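Local coordinates for protein glutathione transferase lambda1 (Populus trichocarpa, PDB 4PQH) that binds glutathione covalently and probably transfers or conjugates it to other molecules, as a lambda-class transferase of the GST superfamily thought to serve detoxification in plants, at residues V23-T28 and S81-N86; A39-I44 and A176-R181; S107-D112 and F168-I173; Y150-L155 and A196-L201. All blocks are in the same frame, centred on the assembly; numbering follows the deposited sequence.

Contact 1: residues V23-T28 and S81-N86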
loop_
_atom_site.group_PDB
_atom_site.type_symbol
_atom_site.label_atom_id
_atom_site.label_comp_id
_atom_site.label_asym_id
_atom_site.label_seq_id
_atom_site.Cartn_x
_atom_site.Cartn_y
_atom_site.Cartn_z
ATOM N N VAL A 23 -24.304 4.828 2.903
ATOM C CA VAL A 23 -23.378 5.615 2.101
ATOM C C VAL A 23 -23.632 7.107 2.287
ATOM O O VAL A 23 -24.774 7.564 2.220
ATOM C CB VAL A 23 -23.451 5.239 0.610
ATOM C CG1 VAL A 23 -22.506 6.112 -0.206
ATOM C CG2 VAL A 23 -23.109 3.770 0.427
ATOM N N PHE A 24 -22.558 7.847 2.542
ATOM C CA PHE A 24 -22.617 9.290 2.765
ATOM C C PHE A 24 -23.421 9.681 4.005
ATOM O O PHE A 24 -24.145 10.674 3.991
ATOM C CB PHE A 24 -23.142 10.028 1.527
ATOM C CG PHE A 24 -22.204 9.989 0.350
ATOM C CD1 PHE A 24 -20.878 9.625 0.512
ATOM C CD2 PHE A 24 -22.652 10.324 -0.918
ATOM C CE1 PHE A 24 -20.017 9.592 -0.570
ATOM C CE2 PHE A 24 -21.795 10.294 -2.004
ATOM C CZ PHE A 24 -20.475 9.926 -1.828
ATOM N N ASP A 25 -23.282 8.907 5.076
ATOM C CA ASP A 25 -23.939 9.235 6.340
ATOM C C ASP A 25 -23.030 10.065 7.243
ATOM O O ASP A 25 -23.398 10.409 8.364
ATOM C CB ASP A 25 -24.384 7.963 7.066
ATOM C CG ASP A 25 -23.214 7.127 7.557
ATOM O OD1 ASP A 25 -22.085 7.322 7.066
ATOM O OD2 ASP A 25 -23.428 6.263 8.432
ATOM N N GLY A 26 -21.832 10.372 6.756
ATOM C CA GLY A 26 -20.884 11.159 7.522
ATOM C C GLY A 26 -19.720 10.356 8.070
ATOM O O GLY A 26 -18.704 10.921 8.466
ATOM N N THR A 27 -19.872 9.037 8.104
ATOM C CA THR A 27 -18.793 8.148 8.518
ATOM C C THR A 27 -17.794 7.983 7.380
ATOM O O THR A 27 -18.186 7.855 6.217
ATOM C CB THR A 27 -19.337 6.753 8.915
ATOM O OG1 THR A 27 -20.069 6.853 10.142
ATOM C CG2 THR A 27 -18.204 5.750 9.102
ATOM N N THR A 28 -16.507 7.997 7.711
ATOM C CA THR A 28 -15.468 7.734 6.725
ATOM C C THR A 28 -15.252 6.227 6.586
ATOM O O THR A 28 -15.040 5.526 7.575
ATOM C CB THR A 28 -14.156 8.443 7.098
ATOM O OG1 THR A 28 -14.397 9.855 7.175
ATOM C CG2 THR A 28 -13.084 8.173 6.056
ATOM N N SER A 81 -11.202 2.144 -2.361
ATOM C CA SER A 81 -11.839 3.438 -2.527
ATOM C C SER A 81 -12.106 4.008 -1.136
ATOM O O SER A 81 -12.244 3.260 -0.161
ATOM C CB SER A 81 -13.120 3.337 -3.358
ATOM O OG SER A 81 -14.143 2.637 -2.675
ATOM N N LEU A 82 -12.162 5.332 -1.056
ATOM C CA LEU A 82 -12.340 6.023 0.209
ATOM C C LEU A 82 -13.565 6.908 0.121
ATOM O O LEU A 82 -13.653 7.770 -0.758
ATOM C CB LEU A 82 -11.115 6.878 0.532
ATOM C CG LEU A 82 -11.180 7.653 1.852
ATOM C CD1 LEU A 82 -11.112 6.700 3.040
ATOM C CD2 LEU A 82 -10.077 8.696 1.916
ATOM N N GLU A 83 -14.509 6.669 1.029
ATOM C CA GLU A 83 -15.704 7.480 1.178
ATOM C C GLU A 83 -15.435 8.472 2.297
ATOM O O GLU A 83 -15.238 8.084 3.453
ATOM C CB GLU A 83 -16.878 6.579 1.547
ATOM C CG GLU A 83 -18.174 7.293 1.845
ATOM C CD GLU A 83 -19.204 6.363 2.457
ATOM O OE1 GLU A 83 -19.013 5.133 2.366
ATOM O OE2 GLU A 83 -20.195 6.856 3.035
ATOM N N HIS A 84 -15.413 9.754 1.949
ATOM C CA HIS A 84 -15.087 10.797 2.909
ATOM C C HIS A 84 -15.685 12.107 2.421
ATOM O O HIS A 84 -15.522 12.468 1.257
ATOM C CB HIS A 84 -13.564 10.928 3.052
ATOM C CG HIS A 84 -13.134 11.961 4.047
ATOM N ND1 HIS A 84 -13.465 11.889 5.384
ATOM C CD2 HIS A 84 -12.399 13.087 3.901
ATOM C CE1 HIS A 84 -12.955 12.929 6.017
ATOM N NE2 HIS A 84 -12.304 13.674 5.142
ATOM N N ASN A 85 -16.389 12.804 3.309
ATOM C CA ASN A 85 -16.982 14.103 2.992
ATOM C C ASN A 85 -17.778 14.124 1.689
ATOM O O ASN A 85 -17.550 14.981 0.831
ATOM C CB ASN A 85 -15.910 15.196 2.955
ATOM C CG ASN A 85 -15.332 15.496 4.322
ATOM O OD1 ASN A 85 -15.938 15.188 5.349
ATOM N ND2 ASN A 85 -14.156 16.109 4.342
ATOM N N ASN A 86 -18.694 13.170 1.544
ATOM C CA ASN A 86 -19.603 13.119 0.399
ATOM C C ASN A 86 -18.912 12.954 -0.953
ATOM O O ASN A 86 -19.395 13.437 -1.978
ATOM C CB ASN A 86 -20.519 14.346 0.384
ATOM C CG ASN A 86 -21.257 14.534 1.692
ATOM O OD1 ASN A 86 -21.822 13.588 2.241
ATOM N ND2 ASN A 86 -21.243 15.759 2.208
HETATM O O HOH W 1 -16.817 11.537 5.877
HETATM O O HOH W 2 -20.033 8.831 4.718
#
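F24 and E83 carry the polar side of this contact. F24 N donates to E83 OE2 over 2.6 Å at a nearly straight 165°, reaching the oxygen from above the carboxylate plane. CG of E83 stands anti to the backbone N (chi1 175°) and the chain runs on extended, which carries the carboxylate across from strand 81-84 to the loop. R29 makes a salt bridge to the same OE2 and another to D25 OD1; D25 OD1 and E83 OE2, of like charge, lie 4.5 Å apart, so the shared arginine probably offsets their repulsion. E83 OE1 is held by Y31. Further along, T28 OG1 and H84 ND1 are hydrogen-bonded at 2.9 Å, the hydroxyl lying in the imidazole plane at the ring edge. Beside this bond, T28 CA approaches E83 O at 3.3 Å in a weakly polar CA-H...O contact.

Water adds to the link: one molecule accepts from N85 N at 2.9 Å and donates to G26 O at 3.3 Å.

Nonpolar contact centres on the F24 ring. N86 CA sits over one face in a CH-pi contact, 3.8 Å from the centroid and 16° off the normal, while V23 CG1 covers the opposite face.

With an alanine in place of E83, F24 N and Y31 OH would probably lose this partner and R29 one of its two carboxylates.

This chemistry implies that the loop entering the thioredoxin-like domain is fastened to the hairpin 81-90 by a carboxylate gripped from several directions, while the F24 ring and N86 pack together at the exposed end of the contact.

Contact 2: residues A39-I44 and A176-R181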
loop_
_atom_site.group_PDB
_atom_site.type_symbol
_atom_site.label_atom_id
_atom_site.label_comp_id
_atom_site.label_asym_id
_atom_site.label_seq_id
_atom_site.Cartn_x
_atom_site.Cartn_y
_atom_site.Cartn_z
ATOM N N ALA A 39 -4.930 -1.843 -1.847
ATOM C CA ALA A 39 -5.734 -1.465 -0.691
ATOM C C ALA A 39 -4.886 -1.439 0.581
ATOM O O ALA A 39 -5.077 -0.584 1.454
ATOM C CB ALA A 39 -6.924 -2.413 -0.535
ATOM N N GLN A 40 -3.938 -2.366 0.680
ATOM C CA GLN A 40 -3.058 -2.410 1.838
ATOM C C GLN A 40 -2.270 -1.115 1.987
ATOM O O GLN A 40 -2.045 -0.667 3.107
ATOM C CB GLN A 40 -2.107 -3.601 1.751
ATOM C CG GLN A 40 -1.420 -3.925 3.070
ATOM C CD GLN A 40 -0.352 -4.990 2.922
ATOM O OE1 GLN A 40 -0.151 -5.534 1.828
ATOM N NE2 GLN A 40 0.331 -5.307 4.018
ATOM N N ARG A 41 -1.855 -0.503 0.879
ATOM C CA ARG A 41 -1.190 0.807 0.939
ATOM C C ARG A 41 -1.986 1.793 1.768
ATOM O O ARG A 41 -1.436 2.515 2.607
ATOM C CB ARG A 41 -1.058 1.401 -0.462
ATOM C CG ARG A 41 -0.017 0.752 -1.355
ATOM C CD ARG A 41 -0.018 1.440 -2.718
ATOM N NE ARG A 41 1.138 1.088 -3.544
ATOM C CZ ARG A 41 1.172 1.172 -4.871
ATOM N NH1 ARG A 41 0.101 1.574 -5.548
ATOM N NH2 ARG A 41 2.283 0.855 -5.518
ATOM N N VAL A 42 -3.287 1.821 1.535
ATOM C CA VAL A 42 -4.145 2.820 2.155
ATOM C C VAL A 42 -4.452 2.440 3.601
ATOM O O VAL A 42 -4.500 3.290 4.494
ATOM C CB VAL A 42 -5.450 3.015 1.338
ATOM C CG1 VAL A 42 -6.183 4.248 1.817
ATOM C CG2 VAL A 42 -5.121 3.170 -0.149
ATOM N N TRP A 43 -4.627 1.148 3.831
ATOM C CA TRP A 43 -4.826 0.615 5.169
ATOM C C TRP A 43 -3.606 0.931 6.059
ATOM O O TRP A 43 -3.754 1.357 7.216
ATOM C CB TRP A 43 -5.064 -0.886 5.051
ATOM C CG TRP A 43 -5.347 -1.628 6.314
ATOM C CD1 TRP A 43 -5.487 -1.123 7.577
ATOM C CD2 TRP A 43 -5.526 -3.043 6.424
ATOM N NE1 TRP A 43 -5.746 -2.148 8.466
ATOM C CE2 TRP A 43 -5.771 -3.334 7.779
ATOM C CE3 TRP A 43 -5.510 -4.092 5.499
ATOM C CZ2 TRP A 43 -5.987 -4.636 8.235
ATOM C CZ3 TRP A 43 -5.723 -5.386 5.954
ATOM C CH2 TRP A 43 -5.960 -5.644 7.309
ATOM N N ILE A 44 -2.401 0.731 5.527
ATOM C CA ILE A 44 -1.176 1.077 6.258
ATOM C C ILE A 44 -1.160 2.564 6.587
ATOM O O ILE A 44 -0.804 2.952 7.702
ATOM C CB ILE A 44 0.102 0.729 5.461
ATOM C CG1 ILE A 44 0.223 -0.779 5.238
ATOM C CG2 ILE A 44 1.329 1.244 6.216
ATOM C CD1 ILE A 44 1.134 -1.129 4.077
ATOM N N ALA A 176 5.722 -1.166 0.372
ATOM C CA ALA A 176 5.644 -2.265 1.335
ATOM C C ALA A 176 4.752 -3.455 0.928
ATOM O O ALA A 176 5.190 -4.592 1.027
ATOM C CB ALA A 176 5.310 -1.765 2.753
ATOM N N PRO A 177 3.516 -3.208 0.444
ATOM C CA PRO A 177 2.687 -4.375 0.083
ATOM C C PRO A 177 3.235 -5.186 -1.085
ATOM O O PRO A 177 3.030 -6.397 -1.157
ATOM C CB PRO A 177 1.358 -3.733 -0.326
ATOM C CG PRO A 177 1.325 -2.439 0.465
ATOM C CD PRO A 177 2.745 -1.959 0.333
ATOM N N PHE A 178 3.945 -4.526 -1.985
ATOM C CA PHE A 178 4.494 -5.207 -3.139
ATOM C C PHE A 178 5.776 -5.959 -2.827
ATOM O O PHE A 178 5.929 -7.114 -3.233
ATOM C CB PHE A 178 4.594 -4.230 -4.299
ATOM C CG PHE A 178 3.245 -3.785 -4.768
ATOM C CD1 PHE A 178 2.522 -4.571 -5.656
ATOM C CD2 PHE A 178 2.656 -2.645 -4.252
ATOM C CE1 PHE A 178 1.264 -4.205 -6.047
ATOM C CE2 PHE A 178 1.386 -2.276 -4.644
ATOM C CZ PHE A 178 0.692 -3.058 -5.558
ATOM N N ILE A 179 6.669 -5.359 -2.045
ATOM C CA ILE A 179 7.856 -6.080 -1.606
ATOM C C ILE A 179 7.460 -7.264 -0.703
ATOM O O ILE A 179 8.040 -8.348 -0.791
ATOM C CB ILE A 179 8.872 -5.126 -0.949
ATOM C CG1 ILE A 179 9.388 -4.148 -2.014
ATOM C CG2 ILE A 179 10.010 -5.913 -0.311
ATOM C CD1 ILE A 179 10.359 -3.100 -1.493
ATOM N N GLU A 180 6.424 -7.067 0.110
ATOM C CA GLU A 180 5.888 -8.117 0.975
ATOM C C GLU A 180 5.486 -9.356 0.179
ATOM O O GLU A 180 5.658 -10.477 0.637
ATOM C CB GLU A 180 4.676 -7.580 1.742
ATOM C CG GLU A 180 3.904 -8.599 2.547
ATOM C CD GLU A 180 2.684 -7.999 3.224
ATOM O OE1 GLU A 180 2.789 -6.874 3.754
ATOM O OE2 GLU A 180 1.619 -8.651 3.240
ATOM N N ARG A 181 4.946 -9.145 -1.017
ATOM C CA ARG A 181 4.498 -10.255 -1.850
ATOM C C ARG A 181 5.616 -10.781 -2.744
ATOM O O ARG A 181 5.769 -11.994 -2.900
ATOM C CB ARG A 181 3.287 -9.832 -2.679
ATOM C CG ARG A 181 2.020 -9.717 -1.851
ATOM C CD ARG A 181 1.039 -8.729 -2.458
ATOM N NE ARG A 181 -0.222 -8.705 -1.721
ATOM C CZ ARG A 181 -0.402 -8.083 -0.562
ATOM N NH1 ARG A 181 0.601 -7.426 0.003
ATOM N NH2 ARG A 181 -1.589 -8.120 0.032
#
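The interface between the thioredoxin-like domain and the helical domain is built here from Q40, R41 and I44 of helix 37-48, which meet P177, F178, E180 and R181 of helix 170-190. The short segments approach to 9.6 Å between axes at a signed crossing angle of 124°.

Q40 uses both ends of its amide. OE1 accepts from R181 NH1 at 2.7 Å, in the carbonyl plane; Q40 NE2 donates to E180 OE1 at 2.9 Å, arriving on the syn side of the carboxylate. With CG anti to the backbone N (chi1 -165°) and the chain extended, the amide reaches across P177, whose CB is 3.2 Å from Q40 OE1. R181 NH1 also donates to P177 O, and E180 OE1 also bonds to Y214 OH. Cutting Q40 back to an alanine would probably cost R181 NH1 an acceptor and E180 OE1 a donor.

As in other GST-fold proteins, the N-terminal end of the helix after the first strand adjoins the glutathione site, and R41 links that site to the helical domain. Its NH1 bonds to S92 OG, a glutathione-binding residue, and its NE to A174 O. F178 CE2 covers one face of the guanidinium, 3.4 Å from R41 NH2, with the two planes 55° apart.

On the next turn, I44 CD1 meets P177 CG tip to tip at 3.8 Å, beside the kink where P177 N lacks a bond to the preceding turn.

Contact 3: residues S107-D112 and F168-I173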
loop_
_atom_site.group_PDB
_atom_site.type_symbol
_atom_site.label_atom_id
_atom_site.label_comp_id
_atom_site.label_asym_id
_atom_site.label_seq_id
_atom_site.Cartn_x
_atom_site.Cartn_y
_atom_site.Cartn_z
ATOM N N SER A 107 2.615 13.472 10.128
ATOM C CA SER A 107 2.779 13.676 8.695
ATOM C C SER A 107 3.664 12.597 8.110
ATOM O O SER A 107 4.736 12.306 8.648
ATOM C CB SER A 107 3.419 15.037 8.413
ATOM O OG SER A 107 3.746 15.153 7.032
ATOM N N LEU A 108 3.226 12.022 6.991
ATOM C CA LEU A 108 4.003 10.988 6.318
ATOM C C LEU A 108 4.638 11.479 5.016
ATOM O O LEU A 108 4.940 10.689 4.122
ATOM C CB LEU A 108 3.125 9.757 6.070
ATOM C CG LEU A 108 2.520 9.160 7.345
ATOM C CD1 LEU A 108 1.528 8.063 6.989
ATOM C CD2 LEU A 108 3.596 8.617 8.270
ATOM N N PHE A 109 4.841 12.785 4.896
ATOM C CA PHE A 109 5.495 13.311 3.701
ATOM C C PHE A 109 6.331 14.530 4.085
ATOM O O PHE A 109 5.826 15.449 4.735
ATOM C CB PHE A 109 4.461 13.651 2.624
ATOM C CG PHE A 109 4.977 13.506 1.214
ATOM C CD1 PHE A 109 5.411 12.271 0.744
ATOM C CD2 PHE A 109 5.021 14.589 0.361
ATOM C CE1 PHE A 109 5.878 12.125 -0.555
ATOM C CE2 PHE A 109 5.489 14.453 -0.935
ATOM C CZ PHE A 109 5.916 13.217 -1.396
ATOM N N PRO A 110 7.614 14.541 3.690
ATOM C CA PRO A 110 8.532 15.604 4.113
ATOM C C PRO A 110 8.295 16.900 3.371
ATOM O O PRO A 110 7.720 16.898 2.284
ATOM C CB PRO A 110 9.902 15.055 3.726
ATOM C CG PRO A 110 9.622 14.192 2.533
ATOM C CD PRO A 110 8.271 13.561 2.805
ATOM N N ASP A 111 8.766 17.991 3.961
ATOM C CA ASP A 111 8.645 19.315 3.373
ATOM C C ASP A 111 9.767 19.647 2.399
ATOM O O ASP A 111 9.605 20.502 1.528
ATOM C CB ASP A 111 8.614 20.382 4.479
ATOM C CG ASP A 111 9.987 20.603 5.153
ATOM O OD1 ASP A 111 10.515 19.667 5.799
ATOM O OD2 ASP A 111 10.534 21.734 5.075
ATOM N N ASP A 112 10.907 18.988 2.558
ATOM C CA ASP A 112 12.088 19.305 1.772
ATOM C C ASP A 112 11.810 19.080 0.295
ATOM O O ASP A 112 11.465 17.971 -0.109
ATOM C CB ASP A 112 13.267 18.444 2.210
ATOM C CG ASP A 112 14.518 18.727 1.413
ATOM O OD1 ASP A 112 15.079 19.833 1.559
ATOM O OD2 ASP A 112 14.943 17.845 0.641
ATOM N N PHE A 168 10.804 7.842 7.530
ATOM C CA PHE A 168 9.631 7.108 7.048
ATOM C C PHE A 168 8.620 8.007 6.327
ATOM O O PHE A 168 8.329 9.124 6.771
ATOM C CB PHE A 168 8.980 6.427 8.254
ATOM C CG PHE A 168 7.844 5.513 7.914
ATOM C CD1 PHE A 168 8.080 4.269 7.362
ATOM C CD2 PHE A 168 6.540 5.876 8.211
ATOM C CE1 PHE A 168 7.022 3.425 7.051
ATOM C CE2 PHE A 168 5.480 5.020 7.927
ATOM C CZ PHE A 168 5.730 3.790 7.351
ATOM N N SER A 169 8.076 7.518 5.210
ATOM C CA SER A 169 7.133 8.308 4.424
ATOM C C SER A 169 6.178 7.449 3.621
ATOM O O SER A 169 6.273 6.219 3.596
ATOM C CB SER A 169 7.884 9.217 3.448
ATOM O OG SER A 169 8.325 8.485 2.301
ATOM N N LEU A 170 5.277 8.127 2.932
ATOM C CA LEU A 170 4.348 7.483 2.017
ATOM C C LEU A 170 5.039 6.644 0.967
ATOM O O LEU A 170 4.428 5.719 0.434
ATOM C CB LEU A 170 3.491 8.525 1.310
ATOM C CG LEU A 170 2.553 9.335 2.195
ATOM C CD1 LEU A 170 1.882 10.405 1.364
ATOM C CD2 LEU A 170 1.526 8.434 2.886
ATOM N N VAL A 171 6.285 6.965 0.633
ATOM C CA VAL A 171 6.983 6.183 -0.386
ATOM C C VAL A 171 7.228 4.757 0.107
ATOM O O VAL A 171 7.051 3.784 -0.635
ATOM C CB VAL A 171 8.327 6.821 -0.824
ATOM C CG1 VAL A 171 8.962 5.997 -1.947
ATOM C CG2 VAL A 171 8.128 8.255 -1.280
ATOM N N ASP A 172 7.630 4.626 1.365
ATOM C CA ASP A 172 7.840 3.301 1.938
ATOM C C ASP A 172 6.523 2.532 1.979
ATOM O O ASP A 172 6.463 1.350 1.637
ATOM C CB ASP A 172 8.447 3.426 3.335
ATOM C CG ASP A 172 9.632 4.337 3.340
ATOM O OD1 ASP A 172 10.670 3.960 2.766
ATOM O OD2 ASP A 172 9.490 5.462 3.864
ATOM N N ILE A 173 5.467 3.224 2.377
ATOM C CA ILE A 173 4.136 2.638 2.417
ATOM C C ILE A 173 3.664 2.148 1.030
ATOM O O ILE A 173 3.056 1.083 0.904
ATOM C CB ILE A 173 3.144 3.636 3.011
ATOM C CG1 ILE A 173 3.509 3.895 4.478
ATOM C CG2 ILE A 173 1.725 3.119 2.898
ATOM C CD1 ILE A 173 2.705 5.011 5.125
#
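L108 reaches the start of helix 170-190 with both backbone and side chain, at an N-terminal capping box formed by S169 and D172. A Ser-x-x-Asp box of this kind is well known at the corresponding helix of glutathione transferases. S169 OG lies between its backbone N and carbonyl carbon (chi1 79°), close enough to its own chain to accept from V171 N at 3.0 Å; in return D172 OD2 takes the S169 N-H at 2.8 Å. The other oxygen of D172 is bound by F164 N and W204 NE1, which helps fix the carboxylate. L170 N, at the helix start, is satisfied from across the contact: it donates to L108 O at 2.8 Å, in the carbonyl plane.

The L108 side chain has CG anti to the carbonyl carbon (chi1 -58°) and an extended second torsion, a shape that spreads its carbons over three partners. CB packs on L170 CD2 at 3.8 Å, crossing that side chain at about a right angle. CD1 meets I173 CD1, also at 3.8 Å, while CD2 comes to the edge of the F168 ring. Thus the loop between helices 92-102 and 113-137 is seated on the first turn of the helix. F109 packs on the other branch of L170, the two side chains crossing at about a right angle, with F109 CD1 4.0 Å from L170 CD1.

Contact 4: residues Y150-L155 and A196-L201; sequences YIETAL and AGRPKL
R198 lays CB 3.3 Å from E152 OE1, but its guanidinium leads elsewhere: NE forms a salt bridge with D149, while NH1 and NH2 bond to I194 O and Y192 OH. R198 occupies the N-cap position of helix 199-208, so the residues that follow present the N-H groups of its first turn.

P199 has no N-H to give and meets the same glutamate through carbon, CD lying 3.2 Å from E152 OE2.

K200 N then donates to E152 OE2 at 2.9 Å and 156°, using the syn lone pair. Two first-turn N-H groups of helix 199-208 are thus taken up by one residue of helix 144-154, within the all-helical C-terminal domain of the GST fold: E152 projects with CG anti to the backbone N (chi1 176°), then bends at chi2 (71°), which lays both carboxylate oxygens against the start of helix 199-208. A negative group there is probably favoured by the positive end of the helix dipole. The lysine chain itself bends away, and a water accepts from K200 NZ at 2.9 Å and donates to L155 O; lower down, K200 CB packs on L155 CB at 3.7 Å.

L201 N completes the grip, donating to E152 OE1 at 2.7 Å on the syn side. Its side chain turns to the buried flank, where L201 CD1 touches I151 CG2 at 4.1 Å and L155 CD1 lies near L201 CA.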
loop_
_atom_site.group_PDB
_atom_site.type_symbol
_atom_site.label_atom_id
_atom_site.label_comp_id
_atom_site.label_asym_id
_atom_site.label_seq_id
_atom_site.Cartn_x
_atom_site.Cartn_y
_atom_site.Cartn_z
ATOM N N TYR A 150 17.447 -1.106 -8.675
ATOM C CA TYR A 150 16.984 0.277 -8.687
ATOM C C TYR A 150 16.589 0.707 -7.273
ATOM O O TYR A 150 16.931 1.804 -6.825
ATOM C CB TYR A 150 15.807 0.452 -9.653
ATOM C CG TYR A 150 15.345 1.885 -9.788
ATOM C CD1 TYR A 150 14.437 2.429 -8.888
ATOM C CD2 TYR A 150 15.824 2.696 -10.809
ATOM C CE1 TYR A 150 14.016 3.743 -9.000
ATOM C CE2 TYR A 150 15.406 4.009 -10.934
ATOM C CZ TYR A 150 14.503 4.528 -10.025
ATOM O OH TYR A 150 14.086 5.838 -10.141
ATOM N N ILE A 151 15.876 -0.164 -6.575
ATOM C CA ILE A 151 15.450 0.098 -5.204
ATOM C C ILE A 151 16.652 0.264 -4.266
ATOM O O ILE A 151 16.697 1.191 -3.445
ATOM C CB ILE A 151 14.518 -1.031 -4.691
ATOM C CG1 ILE A 151 13.218 -1.053 -5.505
ATOM C CG2 ILE A 151 14.241 -0.891 -3.199
ATOM C CD1 ILE A 151 12.488 0.267 -5.508
ATOM N N GLU A 152 17.632 -0.625 -4.403
ATOM C CA GLU A 152 18.835 -0.586 -3.577
ATOM C C GLU A 152 19.561 0.739 -3.769
ATOM O O GLU A 152 19.976 1.386 -2.794
ATOM C CB GLU A 152 19.753 -1.767 -3.921
ATOM C CG GLU A 152 21.079 -1.755 -3.174
ATOM C CD GLU A 152 20.934 -2.082 -1.706
ATOM O OE1 GLU A 152 19.858 -2.558 -1.286
ATOM O OE2 GLU A 152 21.916 -1.857 -0.969
ATOM N N THR A 153 19.688 1.160 -5.021
ATOM C CA THR A 153 20.342 2.424 -5.335
ATOM C C THR A 153 19.550 3.605 -4.777
ATOM O O THR A 153 20.125 4.522 -4.189
ATOM C CB THR A 153 20.565 2.585 -6.851
ATOM O OG1 THR A 153 21.507 1.600 -7.291
ATOM C CG2 THR A 153 21.108 3.972 -7.172
ATOM N N ALA A 154 18.231 3.570 -4.931
ATOM C CA ALA A 154 17.378 4.634 -4.404
ATOM C C ALA A 154 17.544 4.790 -2.895
ATOM O O ALA A 154 17.514 5.899 -2.377
ATOM C CB ALA A 154 15.925 4.377 -4.750
ATOM N N LEU A 155 17.743 3.682 -2.194
ATOM C CA LEU A 155 17.908 3.721 -0.743
ATOM C C LEU A 155 19.228 4.344 -0.276
ATOM O O LEU A 155 19.406 4.600 0.914
ATOM C CB LEU A 155 17.736 2.322 -0.166
ATOM C CG LEU A 155 16.272 1.868 -0.131
ATOM C CD1 LEU A 155 16.216 0.362 0.081
ATOM C CD2 LEU A 155 15.478 2.606 0.953
ATOM N N ALA A 196 20.190 -10.656 -1.139
ATOM C CA ALA A 196 21.572 -11.018 -1.438
ATOM C C ALA A 196 22.263 -9.936 -2.262
ATOM O O ALA A 196 21.868 -9.649 -3.392
ATOM C CB ALA A 196 21.630 -12.359 -2.139
ATOM N N GLY A 197 23.276 -9.307 -1.675
ATOM C CA GLY A 197 23.993 -8.235 -2.336
ATOM C C GLY A 197 23.306 -6.881 -2.258
ATOM O O GLY A 197 23.738 -5.929 -2.904
ATOM N N ARG A 198 22.228 -6.798 -1.483
ATOM C CA ARG A 198 21.435 -5.575 -1.397
ATOM C C ARG A 198 21.204 -5.179 0.059
ATOM O O ARG A 198 20.105 -5.322 0.590
ATOM C CB ARG A 198 20.109 -5.737 -2.143
ATOM C CG ARG A 198 20.282 -6.031 -3.627
ATOM C CD ARG A 198 18.995 -5.843 -4.422
ATOM N NE ARG A 198 19.200 -6.253 -5.815
ATOM C CZ ARG A 198 19.076 -7.506 -6.250
ATOM N NH1 ARG A 198 18.714 -8.471 -5.410
ATOM N NH2 ARG A 198 19.305 -7.791 -7.529
ATOM N N PRO A 199 22.258 -4.676 0.713
ATOM C CA PRO A 199 22.196 -4.419 2.153
ATOM C C PRO A 199 21.225 -3.303 2.561
ATOM O O PRO A 199 20.624 -3.396 3.627
ATOM C CB PRO A 199 23.640 -4.052 2.498
ATOM C CG PRO A 199 24.241 -3.574 1.216
ATOM C CD PRO A 199 23.591 -4.389 0.150
ATOM N N LYS A 200 21.071 -2.272 1.739
ATOM C CA LYS A 200 20.143 -1.193 2.067
ATOM C C LYS A 200 18.705 -1.711 2.021
ATOM O O LYS A 200 17.867 -1.349 2.852
ATOM C CB LYS A 200 20.318 -0.014 1.107
ATOM C CG LYS A 200 21.662 0.697 1.198
ATOM C CD LYS A 200 21.687 1.699 2.322
ATOM C CE LYS A 200 22.997 2.469 2.347
ATOM N NZ LYS A 200 23.098 3.282 3.585
ATOM N N LEU A 201 18.418 -2.545 1.025
ATOM C CA LEU A 201 17.120 -3.180 0.914
ATOM C C LEU A 201 16.861 -4.125 2.079
ATOM O O LEU A 201 15.769 -4.130 2.648
ATOM C CB LEU A 201 17.042 -3.951 -0.401
ATOM C CG LEU A 201 15.807 -4.832 -0.558
ATOM C CD1 LEU A 201 14.543 -3.992 -0.595
ATOM C CD2 LEU A 201 15.942 -5.652 -1.808
HETATM O O HOH W 3 21.495 5.539 2.684
#

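Contacts 2 and 3 share helix 170-190 and touch directly: R41 O lies 3.2 Å from I173 CG2, and I44 CG2 3.8 Å from the same methyl of I173. The centre of contact 2 sits about 3 Å from the centre of the chain, and this contact is the one beside the ligand, the R41 side chain coming to about 4 Å from the bound glutathione. The others stand back: the side chain of L82 in contact 1 is about 10 Å from the bound glutathione, and the side chain of I173 in contact 3 is about 12 Å from the bound glutathione. Contacts 1 and 4 lie on opposite sides of the chain's centre, their own centres 39 Å apart, one within the thioredoxin-like domain and the other within the helical domain.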